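Local atomic coordinates of uncharacterized protein (Sulfolobus turreted icosahedral virus 1, PDB entry 6BO3), a protein that forms part of the turrets of the virus particle, probably as a structural penton protein, and is built of two successive jelly-roll domains. Residues A[34-39]-A[96-101]; A[57-62]-A[79-84]; A[172-177]-A[190-195]. The protein carries 1 engineered substitution. All coordinates share one frame; numbering follows the deposited sequence.

Contact 1. Residues A[34-39]-A[96-101]; sequences NVFFEI and EIIVEY
V35 and F37 of strand 34-38 (C) pair with V99 and I97 of strand 96-101 (H) in the sheet of order 34-38, 96-101, 57-62, 78-81 (C-H-E-F), one of the two sheets of the N-terminal jelly roll. The evidence for an antiparallel ladder is direct: the strand directions differ by 174° and the axes come within 4.7 Å. V35 and V99 exchange two backbone hydrogen bonds, with V35 N on V99 O at 2.7 Å; F37 and I97 do the same, with I97 N on F37 O at 2.9 Å. Between these two pairs F36 and I98 form a non-hydrogen-bonded pair, where the CA-H of I98 approaches V35 O.

The outer face carries F36, I98, E96 and E100. I98 runs beside F36 and points the same way, and its CG2 touches ring atom CD1 at 3.7 Å. E96 reaches F36 nearer its CB, on the same side of the ring as I98; its CG stands opposite the backbone N (chi1 -177°) and its chain then runs extended. This brings E96 CG to 3.3 Å from F37 O and E96 OE1 to 3.3 Å from F36 CB, with the carboxylate plane almost perpendicular to the ring. At the end of the ladder, on the inner side, the methyl CD1 of I39 meets CD1 of I97 at 3.9 Å.

Within this chain, strand 34-38 is the border of its sheet, whereas strand 96-101 is bonded on its second edge to strand 57-62. The inner face packs on the opposing sheet of the sandwich: V35 and F37 reach strand 20-28, and F37, I39 and I97 reach strand 111-120.

Contact 2. Residues A[57-62]-A[79-84]; sequences IDVLLL and IQLSAG
The carbonyl oxygen of I57 accepts L81 N at 2.6 Å, the shortest hydrogen bond of this contact, and the donor approaches nearly head-on (C=O...N angle 166°). The CA-H of Q80 adds a weaker approach to the same oxygen, with Q80 CA at 3.3 Å from I57 O. These contacts belong to the pairing of strands 57-62 (E) and 78-81 (F) in the C-H-E-F sheet of the N-terminal jelly roll. I57 N returns a bond to L81 O, closing one hydrogen-bonded pair; V59 and I79 close the next, with V59 N to I79 O at 2.7 Å and I79 N to V59 O at 2.8 Å. Both donors in this second pair are tilted out of the carbonyl planes, and the strands are strongly twisted, their directions lying 148° apart.

D58 and Q80, the non-hydrogen-bonded pair between them, lie alongside each other on the outer face. D58 OD1 rests 3.5 Å from Q80 CG, and the carboxylate and amide planes are nearly coplanar. D102 lies beside both: it takes a weak hydrogen bond from Q80 NE2, while its carboxylate comes close to that of D58, a crowding of like charge that may favour protonation of one of them.

The opposite face is apolar and turned to the other sheet, where L49 of strand 44-53 and L87 of strand 85-93 receive it. I57 CG1, set over the backbone with N and C on its two flanks (chi1 56°), meets L81 CB at 3.8 Å. V59 CG2 touches L81 CD1 at 4.1 Å. Beyond the last backbone pair the packing continues between L61 and I79, L61 CD1 lying 3.7 Å from I79 CD1.

Contact 3. Residues A[172-177]-A[190-195]; sequences GNIGQI and LQTGEN
L190 supplies the buried, closely packed part of this contact, while N173, Q191 and a water mark its looser outer side. The carbonyl oxygen of L190 faces two successive amides, I174 N at 2.9 Å and G175 N at a weak 3.4 Å, and L190 N returns a bond to G175 O at 2.8 Å. Two residues opposite one, with the register shifting by one, define a classic beta bulge in the hairpin of strands 173-181 (E) and 184-191 (F) of the C-terminal jelly roll. Around it, I177 CG2 packs on L190 CG at 4.1 Å, and the side chain of I174 crosses that of T192 at about a right angle, I174 CB lying 3.6 Å from T192 CG2.

Toward solvent the link is made by side-chain amides. The bent chain of Q191 (chi2 -63°) brings NE2 to N173 OD1 at 2.8 Å, an almost straight bond (177°) lying in the Q191 amide plane but tilted from that of N173. Nearby, T192 N bonds G172 O at 2.9 Å, and a water donates to T192 O and receives a weak bond from G172 N.

Past T192 the chain turns out of strand 184-191 into strand 193-199 of the facing sheet. N195 spans this turn, its OD1 accepting Q191 N and its ND2 serving Q191 O and also I164 O of strand 160-167. I177 and L190 both pack on I164 across the sandwich, and strand 173-181 is bonded on its other edge to strand 204-210.

How the contacts relate
Contacts 1 and 2 belong to one four-stranded sheet of the N-terminal jelly roll, their centres about 10 Å apart. Strands 96-101 and 57-62 are neighbours there, and the hydrogen bonds of I98 O with L60 N and E100 O with D58 N probably join the two contacts directly. Along the chain contact 2 is nested inside the loop closed by contact 1, as the jelly-roll topology requires. Contact 3 follows in series, in the C-terminal jelly roll, with its centre about 50 Å from that of contact 1 and about 45 Å from that of contact 2. It repeats, with strands 173-181 and 184-191, the pairing of contact 2, consistent with two similarly wired domains in tandem.

Contact 1. Residues A[34-39]-A[96-101]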
loop_
_atom_site.group_PDB
_atom_site.type_symbol
_atom_site.label_atom_id
_atom_site.label_comp_id
_atom_site.label_asym_id
_atom_site.label_seq_id
_atom_site.Cartn_x
_atom_site.Cartn_y
_atom_site.Cartn_z
ATOM N N ASN A 34 21.197 10.730 10.845
ATOM C CA ASN A 34 20.921 9.808 11.955
ATOM C C ASN A 34 19.600 10.144 12.641
ATOM O O ASN A 34 19.257 11.316 12.814
ATOM C CB ASN A 34 22.057 9.859 12.997
ATOM C CG ASN A 34 23.450 9.684 12.395
ATOM O OD1 ASN A 34 23.695 8.796 11.580
ATOM N ND2 ASN A 34 24.380 10.515 12.832
ATOM N N VAL A 35 18.854 9.117 13.033
ATOM C CA VAL A 35 17.742 9.291 13.938
ATOM C C VAL A 35 17.907 8.268 15.052
ATOM O O VAL A 35 18.152 7.073 14.788
ATOM C CB VAL A 35 16.374 9.140 13.256
ATOM C CG1 VAL A 35 15.261 9.369 14.272
ATOM C CG2 VAL A 35 16.240 10.122 12.094
ATOM N N PHE A 36 17.846 8.756 16.288
ATOM C CA PHE A 36 17.958 7.896 17.460
ATOM C C PHE A 36 16.584 7.854 18.134
ATOM O O PHE A 36 16.118 8.853 18.662
ATOM C CB PHE A 36 18.990 8.408 18.485
ATOM C CG PHE A 36 20.426 8.546 17.975
ATOM C CD1 PHE A 36 20.854 8.030 16.756
ATOM C CD2 PHE A 36 21.369 9.178 18.778
ATOM C CE1 PHE A 36 22.172 8.169 16.347
ATOM C CE2 PHE A 36 22.687 9.329 18.372
ATOM C CZ PHE A 36 23.090 8.817 17.154
ATOM N N PHE A 37 15.930 6.692 18.140
ATOM C CA PHE A 37 14.673 6.579 18.841
ATOM C C PHE A 37 14.759 5.767 20.131
ATOM O O PHE A 37 15.078 4.567 20.118
ATOM C CB PHE A 37 13.584 6.026 17.932
ATOM C CG PHE A 37 12.220 6.303 18.449
ATOM C CD1 PHE A 37 11.638 5.452 19.375
ATOM C CD2 PHE A 37 11.551 7.464 18.090
ATOM C CE1 PHE A 37 10.387 5.723 19.888
ATOM C CE2 PHE A 37 10.302 7.742 18.601
ATOM C CZ PHE A 37 9.717 6.871 19.500
ATOM N N GLU A 38 14.469 6.414 21.253
ATOM C CA GLU A 38 14.479 5.711 22.534
ATOM C C GLU A 38 13.160 4.986 22.791
ATOM O O GLU A 38 12.101 5.613 22.884
ATOM C CB GLU A 38 14.815 6.630 23.708
ATOM C CG GLU A 38 15.141 5.850 24.995
ATOM C CD GLU A 38 15.028 6.667 26.279
ATOM O OE1 GLU A 38 15.842 6.439 27.194
ATOM O OE2 GLU A 38 14.121 7.517 26.410
ATOM N N ILE A 39 13.238 3.658 22.890
ATOM C CA ILE A 39 12.094 2.812 23.264
ATOM C C ILE A 39 12.042 2.629 24.797
ATOM O O ILE A 39 10.950 2.579 25.391
ATOM C CB ILE A 39 12.145 1.412 22.580
ATOM C CG1 ILE A 39 12.221 1.498 21.039
ATOM C CG2 ILE A 39 10.953 0.575 23.014
ATOM C CD1 ILE A 39 11.039 2.162 20.359
ATOM N N GLU A 96 16.449 0.869 21.997
ATOM C CA GLU A 96 16.718 1.979 21.069
ATOM C C GLU A 96 16.727 1.464 19.634
ATOM O O GLU A 96 17.208 0.350 19.387
ATOM C CB GLU A 96 18.048 2.691 21.398
ATOM C CG GLU A 96 18.327 3.893 20.502
ATOM C CD GLU A 96 19.606 4.657 20.824
ATOM O OE1 GLU A 96 19.729 5.799 20.330
ATOM O OE2 GLU A 96 20.490 4.139 21.544
ATOM N N ILE A 97 16.136 2.247 18.723
ATOM C CA ILE A 97 16.227 2.043 17.280
ATOM C C ILE A 97 17.073 3.196 16.721
ATOM O O ILE A 97 16.759 4.386 16.947
ATOM C CB ILE A 97 14.838 2.021 16.571
ATOM C CG1 ILE A 97 13.919 0.924 17.121
ATOM C CG2 ILE A 97 14.995 1.832 15.067
ATOM C CD1 ILE A 97 12.441 1.201 16.886
ATOM N N ILE A 98 18.155 2.853 16.035
ATOM C CA ILE A 98 19.006 3.849 15.377
ATOM C C ILE A 98 18.811 3.694 13.872
ATOM O O ILE A 98 18.927 2.590 13.320
ATOM C CB ILE A 98 20.491 3.730 15.794
ATOM C CG1 ILE A 98 20.627 3.880 17.319
ATOM C CG2 ILE A 98 21.350 4.774 15.069
ATOM C CD1 ILE A 98 21.985 3.499 17.868
ATOM N N VAL A 99 18.475 4.799 13.217
ATOM C CA VAL A 99 18.382 4.834 11.761
ATOM C C VAL A 99 19.488 5.722 11.207
ATOM O O VAL A 99 19.627 6.870 11.657
ATOM C CB VAL A 99 17.039 5.409 11.304
ATOM C CG1 VAL A 99 17.027 5.604 9.795
ATOM C CG2 VAL A 99 15.874 4.527 11.749
ATOM N N GLU A 100 20.246 5.206 10.231
ATOM C CA GLU A 100 21.334 5.952 9.589
ATOM C C GLU A 100 21.226 5.920 8.059
ATOM O O GLU A 100 20.977 4.863 7.469
ATOM C CB GLU A 100 22.712 5.385 9.975
ATOM C CG GLU A 100 23.010 5.255 11.470
ATOM C CD GLU A 100 24.118 4.241 11.768
ATOM O OE1 GLU A 100 24.945 3.957 10.876
ATOM O OE2 GLU A 100 24.175 3.722 12.903
ATOM N N TYR A 101 21.453 7.077 7.433
ATOM C CA TYR A 101 21.688 7.180 5.981
ATOM C C TYR A 101 22.868 6.301 5.624
ATOM O O TYR A 101 23.976 6.495 6.139
ATOM C CB TYR A 101 22.000 8.638 5.606
ATOM C CG TYR A 101 22.192 8.977 4.125
ATOM C CD1 TYR A 101 21.098 9.125 3.276
ATOM C CD2 TYR A 101 23.459 9.220 3.597
ATOM C CE1 TYR A 101 21.265 9.475 1.940
ATOM C CE2 TYR A 101 23.633 9.570 2.257
ATOM C CZ TYR A 101 22.531 9.707 1.436
ATOM O OH TYR A 101 22.674 10.053 0.098
#

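Contact 2. Residues A[57-62]-A[79-84]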
loop_
_atom_site.group_PDB
_atom_site.type_symbol
_atom_site.label_atom_id
_atom_site.label_comp_id
_atom_site.label_asym_id
_atom_site.label_seq_id
_atom_site.Cartn_x
_atom_site.Cartn_y
_atom_site.Cartn_z
ATOM N N ILE A 57 18.773 2.788 3.991
ATOM C CA ILE A 57 18.993 3.127 5.384
ATOM C C ILE A 57 19.468 1.911 6.162
ATOM O O ILE A 57 19.168 0.743 5.800
ATOM C CB ILE A 57 17.746 3.753 6.086
ATOM C CG1 ILE A 57 16.499 2.859 5.992
ATOM C CG2 ILE A 57 17.403 5.128 5.519
ATOM C CD1 ILE A 57 15.368 3.315 6.896
ATOM N N ASP A 58 20.252 2.202 7.192
ATOM C CA ASP A 58 20.742 1.190 8.130
ATOM C C ASP A 58 20.053 1.335 9.469
ATOM O O ASP A 58 20.031 2.424 10.069
ATOM C CB ASP A 58 22.252 1.277 8.306
ATOM C CG ASP A 58 22.991 1.234 6.991
ATOM O OD1 ASP A 58 22.718 0.329 6.166
ATOM O OD2 ASP A 58 23.848 2.121 6.785
ATOM N N VAL A 59 19.502 0.224 9.951
ATOM C CA VAL A 59 18.676 0.229 11.155
ATOM C C VAL A 59 19.373 -0.620 12.216
ATOM O O VAL A 59 19.511 -1.831 12.038
ATOM C CB VAL A 59 17.251 -0.311 10.891
ATOM C CG1 VAL A 59 16.401 -0.282 12.149
ATOM C CG2 VAL A 59 16.545 0.473 9.789
ATOM N N LEU A 60 19.815 0.012 13.306
ATOM C CA LEU A 60 20.380 -0.725 14.440
ATOM C C LEU A 60 19.338 -0.885 15.577
ATOM O O LEU A 60 18.766 0.074 16.093
ATOM C CB LEU A 60 21.686 -0.072 14.896
ATOM C CG LEU A 60 22.732 -0.825 15.730
ATOM C CD1 LEU A 60 23.066 -2.229 15.236
ATOM C CD2 LEU A 60 23.996 0.024 15.787
ATOM N N LEU A 61 19.060 -2.128 15.918
ATOM C CA LEU A 61 18.155 -2.453 17.008
ATOM C C LEU A 61 19.006 -2.859 18.202
ATOM O O LEU A 61 19.725 -3.855 18.143
ATOM C CB LEU A 61 17.221 -3.586 16.609
ATOM C CG LEU A 61 16.379 -3.375 15.348
ATOM C CD1 LEU A 61 15.565 -4.623 15.094
ATOM C CD2 LEU A 61 15.484 -2.151 15.398
ATOM N N LEU A 62 18.921 -2.084 19.278
ATOM C CA LEU A 62 19.821 -2.226 20.422
ATOM C C LEU A 62 19.034 -2.652 21.634
ATOM O O LEU A 62 18.078 -1.979 22.010
ATOM C CB LEU A 62 20.488 -0.894 20.771
ATOM C CG LEU A 62 21.541 -0.261 19.871
ATOM C CD1 LEU A 62 20.946 0.120 18.535
ATOM C CD2 LEU A 62 22.106 0.972 20.561
ATOM N N ILE A 79 20.533 -3.611 10.197
ATOM C CA ILE A 79 19.643 -4.059 9.148
ATOM C C ILE A 79 19.607 -2.989 8.052
ATOM O O ILE A 79 19.159 -1.869 8.299
ATOM C CB ILE A 79 18.230 -4.260 9.704
ATOM C CG1 ILE A 79 18.226 -5.347 10.773
ATOM C CG2 ILE A 79 17.268 -4.659 8.600
ATOM C CD1 ILE A 79 17.043 -5.241 11.713
ATOM N N GLN A 80 20.047 -3.339 6.849
ATOM C CA GLN A 80 20.026 -2.404 5.742
ATOM C C GLN A 80 18.680 -2.530 5.037
ATOM O O GLN A 80 18.311 -3.604 4.550
ATOM C CB GLN A 80 21.179 -2.635 4.767
ATOM C CG GLN A 80 21.206 -1.599 3.639
ATOM C CD GLN A 80 22.371 -1.770 2.691
ATOM O OE1 GLN A 80 22.243 -2.407 1.653
ATOM N NE2 GLN A 80 23.513 -1.189 3.040
ATOM N N LEU A 81 17.944 -1.432 4.989
ATOM C CA LEU A 81 16.681 -1.415 4.269
ATOM C C LEU A 81 16.847 -0.674 2.971
ATOM O O LEU A 81 17.349 0.440 2.960
ATOM C CB LEU A 81 15.607 -0.742 5.089
ATOM C CG LEU A 81 15.065 -1.524 6.277
ATOM C CD1 LEU A 81 13.898 -0.749 6.847
ATOM C CD2 LEU A 81 14.667 -2.961 5.938
ATOM N N SER A 82 16.434 -1.298 1.872
ATOM C CA SER A 82 16.555 -0.655 0.574
ATOM C C SER A 82 15.367 0.286 0.389
ATOM O O SER A 82 14.447 0.291 1.198
ATOM C CB SER A 82 16.600 -1.706 -0.530
ATOM O OG SER A 82 15.370 -2.399 -0.579
ATOM N N ALA A 83 15.397 1.090 -0.676
ATOM C CA ALA A 83 14.289 1.992 -0.994
ATOM C C ALA A 83 12.909 1.309 -0.931
ATOM O O ALA A 83 12.703 0.245 -1.533
ATOM C CB ALA A 83 14.513 2.612 -2.369
ATOM N N GLY A 84 11.990 1.912 -0.175
ATOM C CA GLY A 84 10.596 1.471 -0.080
ATOM C C GLY A 84 10.330 0.282 0.845
ATOM O O GLY A 84 9.195 -0.172 0.966
#

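Contact 3. Residues A[172-177]-A[190-195]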
loop_
_atom_site.group_PDB
_atom_site.type_symbol
_atom_site.label_atom_id
_atom_site.label_comp_id
_atom_site.label_asym_id
_atom_site.label_seq_id
_atom_site.Cartn_x
_atom_site.Cartn_y
_atom_site.Cartn_z
ATOM N N GLY A 172 -24.369 -13.743 -8.778
ATOM C CA GLY A 172 -23.951 -14.443 -9.989
ATOM C C GLY A 172 -23.941 -13.473 -11.153
ATOM O O GLY A 172 -23.521 -12.332 -11.013
ATOM N N ASN A 173 -24.445 -13.911 -12.299
ATOM C CA ASN A 173 -24.419 -13.078 -13.513
ATOM C C ASN A 173 -25.289 -11.798 -13.396
ATOM O O ASN A 173 -26.422 -11.855 -12.913
ATOM C CB ASN A 173 -24.851 -13.932 -14.716
ATOM C CG ASN A 173 -24.066 -15.236 -14.823
ATOM O OD1 ASN A 173 -22.845 -15.230 -15.020
ATOM N ND2 ASN A 173 -24.763 -16.364 -14.685
ATOM N N ILE A 174 -24.760 -10.649 -13.814
ATOM C CA ILE A 174 -25.503 -9.377 -13.706
ATOM C C ILE A 174 -25.480 -8.492 -14.958
ATOM O O ILE A 174 -26.289 -7.550 -15.078
ATOM C CB ILE A 174 -25.029 -8.572 -12.461
ATOM C CG1 ILE A 174 -26.004 -7.445 -12.084
ATOM C CG2 ILE A 174 -23.622 -8.030 -12.664
ATOM C CD1 ILE A 174 -27.420 -7.887 -11.761
ATOM N N GLY A 175 -24.558 -8.770 -15.870
ATOM C CA GLY A 175 -24.563 -8.129 -17.172
ATOM C C GLY A 175 -23.292 -8.312 -17.955
ATOM O O GLY A 175 -22.559 -9.291 -17.767
ATOM N N GLN A 176 -23.010 -7.326 -18.807
ATOM C CA GLN A 176 -21.925 -7.406 -19.769
ATOM C C GLN A 176 -21.261 -6.059 -19.887
ATOM O O GLN A 176 -21.951 -5.038 -19.848
ATOM C CB GLN A 176 -22.492 -7.890 -21.117
ATOM C CG GLN A 176 -23.448 -9.071 -20.900
ATOM C CD GLN A 176 -23.522 -10.037 -22.055
ATOM O OE1 GLN A 176 -23.281 -11.236 -21.881
ATOM N NE2 GLN A 176 -23.891 -9.539 -23.236
ATOM N N ILE A 177 -19.928 -6.067 -19.975
ATOM C CA ILE A 177 -19.123 -4.887 -20.320
ATOM C C ILE A 177 -18.287 -5.168 -21.590
ATOM O O ILE A 177 -17.854 -6.308 -21.830
ATOM C CB ILE A 177 -18.264 -4.426 -19.110
ATOM C CG1 ILE A 177 -17.721 -2.999 -19.299
ATOM C CG2 ILE A 177 -17.155 -5.414 -18.790
ATOM C CD1 ILE A 177 -17.415 -2.318 -17.989
ATOM N N LEU A 190 -20.081 -9.953 -16.610
ATOM C CA LEU A 190 -20.004 -9.250 -15.322
ATOM C C LEU A 190 -20.791 -9.967 -14.234
ATOM O O LEU A 190 -21.934 -10.368 -14.453
ATOM C CB LEU A 190 -20.583 -7.833 -15.422
ATOM C CG LEU A 190 -19.728 -6.639 -15.853
ATOM C CD1 LEU A 190 -20.586 -5.412 -15.656
ATOM C CD2 LEU A 190 -18.446 -6.498 -15.060
ATOM N N GLN A 191 -20.191 -10.068 -13.053
ATOM C CA GLN A 191 -20.823 -10.689 -11.894
ATOM C C GLN A 191 -21.201 -9.618 -10.884
ATOM O O GLN A 191 -20.583 -8.549 -10.857
ATOM C CB GLN A 191 -19.853 -11.677 -11.245
ATOM C CG GLN A 191 -19.359 -12.776 -12.178
ATOM C CD GLN A 191 -20.473 -13.685 -12.678
ATOM O OE1 GLN A 191 -20.958 -14.544 -11.947
ATOM N NE2 GLN A 191 -20.870 -13.513 -13.935
ATOM N N THR A 192 -22.206 -9.901 -10.053
ATOM C CA THR A 192 -22.457 -9.074 -8.876
ATOM C C THR A 192 -21.201 -9.144 -7.995
ATOM O O THR A 192 -20.552 -10.183 -7.897
ATOM C CB THR A 192 -23.718 -9.501 -8.082
ATOM O OG1 THR A 192 -23.545 -10.822 -7.573
ATOM C CG2 THR A 192 -24.974 -9.454 -8.950
ATOM N N GLY A 193 -20.845 -8.022 -7.392
ATOM C CA GLY A 193 -19.631 -7.922 -6.588
ATOM C C GLY A 193 -18.537 -7.209 -7.365
ATOM O O GLY A 193 -18.812 -6.420 -8.278
ATOM N N GLU A 194 -17.298 -7.538 -7.037
ATOM C CA GLU A 194 -16.131 -6.883 -7.622
ATOM C C GLU A 194 -15.623 -7.667 -8.824
ATOM O O GLU A 194 -15.325 -8.849 -8.712
ATOM C CB GLU A 194 -15.012 -6.687 -6.582
ATOM C CG GLU A 194 -15.232 -7.331 -5.212
ATOM C CD GLU A 194 -16.321 -6.642 -4.403
ATOM O OE1 GLU A 194 -17.337 -7.274 -4.049
ATOM O OE2 GLU A 194 -16.163 -5.449 -4.134
ATOM N N ASN A 195 -15.539 -7.011 -9.979
ATOM C CA ASN A 195 -14.957 -7.623 -11.160
ATOM C C ASN A 195 -13.640 -6.940 -11.430
ATOM O O ASN A 195 -13.593 -5.699 -11.542
ATOM C CB ASN A 195 -15.875 -7.486 -12.368
ATOM C CG ASN A 195 -17.259 -8.036 -12.110
ATOM O OD1 ASN A 195 -17.541 -9.184 -12.445
ATOM N ND2 ASN A 195 -18.128 -7.227 -11.505
HETATM O O HOH W 1 -21.169 -12.779 -7.857
#